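Local coordinates for adherence and virulence protein A (Streptococcus pneumoniae, PDB 6PON) that binds fibronectin and probably serves pneumococcal adherence to host tissue and virulence, at residues E183-T187 with Q188-A192; A245-A248 with G249-A253. All blocks are in the same frame, centred on the assembly; numbering follows the deposited sequence.

How the contacts relate
Reading from the N terminus, the chain passes through its two larger antiparallel sheets before it reaches contact 1, where helix 178-187 ends and a short loop leads into helix 192-198. The long helix 204-225 and the short strands 233-235 and 239-240 follow, and contact 2 then carries strand 247-248 into the loop before helix 255-263. Each contact is local and continuous in sequence; contact 1 closes before contact 2 opens, so they neither nest nor cross. Their centres lie 31 Å apart and they do not touch. Contact 1 joins neighbouring helices beside the second subunit, whereas contact 2 links a small antiparallel sheet to the last helix.

Contact 1 (E183-T187 with Q188-A192); sequences EILQT and QELTA
With chi1 of -68° and chi2 of -71°, the side chain of Q188 bends back beside the end of the helix, and its CG lies 4.0 Å from CG2 of I184. That methyl is directed anti to the I184 backbone N, on the carbonyl side of its residue, and the two side chains meet at a slant. A backbone hydrogen bond across one helical turn joins the same pair: Q188 N donates to I184 O over 2.8 Å, with the donor tilted 33° from the carbonyl plane. Q188 is the first residue to leave helical geometry, making this i to i-4 bond the last of its kind at the C-terminal end of helix 178-187. Just before it, E183 O is gripped twice from opposite faces of its plane, by T187 N at 3.0 Å and by T187 OG1 at 2.8 Å, which fixes the threonine hydroxyl against the helix. Beyond the turn L190 folds back, its CD1 reaching CD2 of L185 at 3.8 Å with the side chains nearly perpendicular. A water donates to L185 O and to Q188 O, the latter at 2.9 Å, and so bridges helix and loop. L185 O also accepts from K218 NZ of the second subunit, while L190 packs on L214 of helix 204-225. T191 then caps helix 192-198 by bonding through OG1 to N194 N.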
# COMPACT_ATOMS: atom_id res chain seq x y z
N GLU B 183 -4.86 -11.59 0.71
CA GLU B 183 -6.18 -11.78 1.32
C GLU B 183 -6.26 -11.10 2.68
O GLU B 183 -7.22 -10.37 2.97
CB GLU B 183 -6.47 -13.28 1.43
CG GLU B 183 -7.56 -13.68 2.43
CD GLU B 183 -7.60 -15.20 2.67
OE1 GLU B 183 -8.38 -15.63 3.56
OE2 GLU B 183 -6.86 -15.95 1.98
N ILE B 184 -5.26 -11.34 3.53
CA ILE B 184 -5.23 -10.73 4.86
C ILE B 184 -5.22 -9.21 4.75
O ILE B 184 -5.90 -8.52 5.52
CB ILE B 184 -4.01 -11.23 5.66
CG1 ILE B 184 -4.18 -12.71 6.01
CG2 ILE B 184 -3.82 -10.41 6.90
CD1 ILE B 184 -2.99 -13.30 6.71
N LEU B 185 -4.43 -8.66 3.83
CA LEU B 185 -4.33 -7.22 3.74
C LEU B 185 -5.53 -6.60 3.04
O LEU B 185 -5.82 -5.42 3.26
CB LEU B 185 -3.04 -6.82 3.02
CG LEU B 185 -1.74 -7.26 3.65
CD1 LEU B 185 -0.62 -7.06 2.65
CD2 LEU B 185 -1.46 -6.50 4.97
N GLN B 186 -6.24 -7.38 2.22
CA GLN B 186 -7.43 -6.88 1.56
C GLN B 186 -8.62 -6.83 2.50
O GLN B 186 -9.47 -5.94 2.37
CB GLN B 186 -7.77 -7.77 0.36
CG GLN B 186 -8.98 -7.31 -0.45
CD GLN B 186 -8.90 -7.83 -1.86
OE1 GLN B 186 -8.61 -8.99 -2.06
NE2 GLN B 186 -9.12 -6.97 -2.83
N THR B 187 -8.70 -7.77 3.43
CA THR B 187 -9.91 -7.98 4.21
C THR B 187 -9.76 -7.75 5.71
O THR B 187 -10.73 -7.33 6.35
CB THR B 187 -10.44 -9.41 4.00
OG1 THR B 187 -9.52 -10.33 4.59
CG2 THR B 187 -10.62 -9.72 2.50
N GLN B 188 -8.59 -8.00 6.29
CA GLN B 188 -8.47 -7.94 7.74
C GLN B 188 -8.22 -6.51 8.21
O GLN B 188 -7.69 -5.67 7.48
CB GLN B 188 -7.36 -8.86 8.25
CG GLN B 188 -7.66 -10.33 8.06
CD GLN B 188 -8.74 -10.81 9.00
OE1 GLN B 188 -8.66 -10.63 10.22
NE2 GLN B 188 -9.77 -11.43 8.44
N GLU B 189 -8.62 -6.24 9.45
CA GLU B 189 -8.33 -4.96 10.07
C GLU B 189 -6.87 -4.96 10.49
O GLU B 189 -6.43 -5.83 11.25
CB GLU B 189 -9.25 -4.72 11.26
CG GLU B 189 -9.85 -3.32 11.31
CD GLU B 189 -11.01 -3.22 12.29
OE1 GLU B 189 -11.99 -3.99 12.15
OE2 GLU B 189 -10.94 -2.38 13.22
N LEU B 190 -6.11 -4.01 9.97
CA LEU B 190 -4.68 -3.97 10.25
C LEU B 190 -4.36 -3.07 11.43
O LEU B 190 -3.38 -2.32 11.39
CB LEU B 190 -3.95 -3.53 8.99
CG LEU B 190 -4.47 -4.33 7.79
CD1 LEU B 190 -3.82 -3.88 6.48
CD2 LEU B 190 -4.31 -5.86 8.01
N THR B 191 -5.17 -3.14 12.48
CA THR B 191 -4.79 -2.50 13.73
C THR B 191 -3.62 -3.23 14.36
O THR B 191 -3.35 -4.41 14.07
CB THR B 191 -5.95 -2.48 14.74
OG1 THR B 191 -6.43 -3.82 14.94
CG2 THR B 191 -7.09 -1.60 14.25
N ALA B 192 -2.91 -2.51 15.22
CA ALA B 192 -1.79 -3.09 15.97
C ALA B 192 -2.19 -4.42 16.60
O ALA B 192 -1.46 -5.42 16.50
CB ALA B 192 -1.33 -2.10 17.04
O HOH W 1 -8.05 -4.00 5.16

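Contact 2 (A245-A248 with G249-A253)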
# COMPACT_ATOMS: atom_id res chain seq x y z
N ALA B 245 -5.25 -3.65 -14.04
CA ALA B 245 -4.80 -5.04 -13.90
C ALA B 245 -5.23 -5.92 -15.08
O ALA B 245 -4.53 -6.89 -15.40
CB ALA B 245 -5.33 -5.62 -12.59
N ASN B 246 -6.35 -5.63 -15.73
CA ASN B 246 -6.78 -6.45 -16.86
C ASN B 246 -6.51 -5.75 -18.20
O ASN B 246 -7.34 -5.71 -19.11
CB ASN B 246 -8.26 -6.84 -16.72
CG ASN B 246 -9.22 -5.65 -16.83
OD1 ASN B 246 -8.82 -4.49 -16.65
ND2 ASN B 246 -10.49 -5.94 -17.12
N GLN B 247 -5.29 -5.21 -18.31
CA GLN B 247 -4.85 -4.52 -19.51
C GLN B 247 -4.90 -5.44 -20.74
O GLN B 247 -4.70 -6.65 -20.65
CB GLN B 247 -3.42 -3.99 -19.30
CG GLN B 247 -2.70 -3.53 -20.56
CD GLN B 247 -1.31 -3.00 -20.25
OE1 GLN B 247 -0.60 -2.53 -21.14
NE2 GLN B 247 -0.92 -3.08 -18.98
N ALA B 248 -5.17 -4.83 -21.90
CA ALA B 248 -5.26 -5.55 -23.16
C ALA B 248 -4.38 -4.87 -24.20
O ALA B 248 -4.55 -3.67 -24.48
CB ALA B 248 -6.71 -5.62 -23.65
N GLY B 249 -3.44 -5.62 -24.76
CA GLY B 249 -2.54 -5.07 -25.74
C GLY B 249 -1.49 -4.18 -25.10
O GLY B 249 -1.18 -4.28 -23.91
N GLU B 250 -0.97 -3.27 -25.91
CA GLU B 250 0.08 -2.34 -25.54
C GLU B 250 -0.41 -0.89 -25.48
O GLU B 250 -1.46 -0.56 -26.05
CB GLU B 250 1.23 -2.45 -26.55
CG GLU B 250 1.97 -3.73 -26.40
CD GLU B 250 3.18 -3.77 -27.27
OE1 GLU B 250 3.13 -3.13 -28.35
OE2 GLU B 250 4.17 -4.42 -26.88
N PRO B 251 0.33 0.01 -24.80
CA PRO B 251 -0.15 1.38 -24.62
C PRO B 251 -0.15 2.23 -25.88
O PRO B 251 0.31 1.79 -26.94
CB PRO B 251 0.81 1.96 -23.58
CG PRO B 251 1.58 0.81 -23.03
CD PRO B 251 1.58 -0.26 -24.07
N PHE B 252 -0.67 3.44 -25.76
CA PHE B 252 -0.79 4.38 -26.86
C PHE B 252 -0.05 5.67 -26.51
O PHE B 252 0.25 5.94 -25.35
CB PHE B 252 -2.26 4.69 -27.18
CG PHE B 252 -3.04 3.51 -27.70
CD1 PHE B 252 -3.42 2.49 -26.85
CD2 PHE B 252 -3.41 3.43 -29.02
CE1 PHE B 252 -4.14 1.40 -27.32
CE2 PHE B 252 -4.13 2.35 -29.50
CZ PHE B 252 -4.50 1.34 -28.64
N ALA B 253 0.23 6.46 -27.53
CA ALA B 253 0.94 7.71 -27.29
C ALA B 253 0.07 8.71 -26.56
O ALA B 253 0.57 9.57 -25.82
CB ALA B 253 1.45 8.29 -28.60
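The side chain of Q247 runs forward along the chain toward the carbonyl of G249, its CG 3.8 Å from G249 O. It is stretched out, with CG anti to the backbone N (chi1 167°) and the links beyond it extended, which lays its aliphatic part beside the carbonyl of G249. The A248 methyl lies on E236. The backbone changes course at G249, whose phi of 74° is positive, a conformation readily open to glycine. This change of direction takes the chain out of the short, weakly bonded strand 247-248, and E250 and P251 continue it in extended form on the protein surface. A second shell holds the course of the chain: A248 is hydrogen-bonded through the backbone to L234, and F252 to P232, and Q247 and P251 both rest on C233. Strand 247-248 thus forms one margin of a small antiparallel sheet against strand 233-235, and past the loop F252 packs on D257, L258 and T261 of helix 255-263.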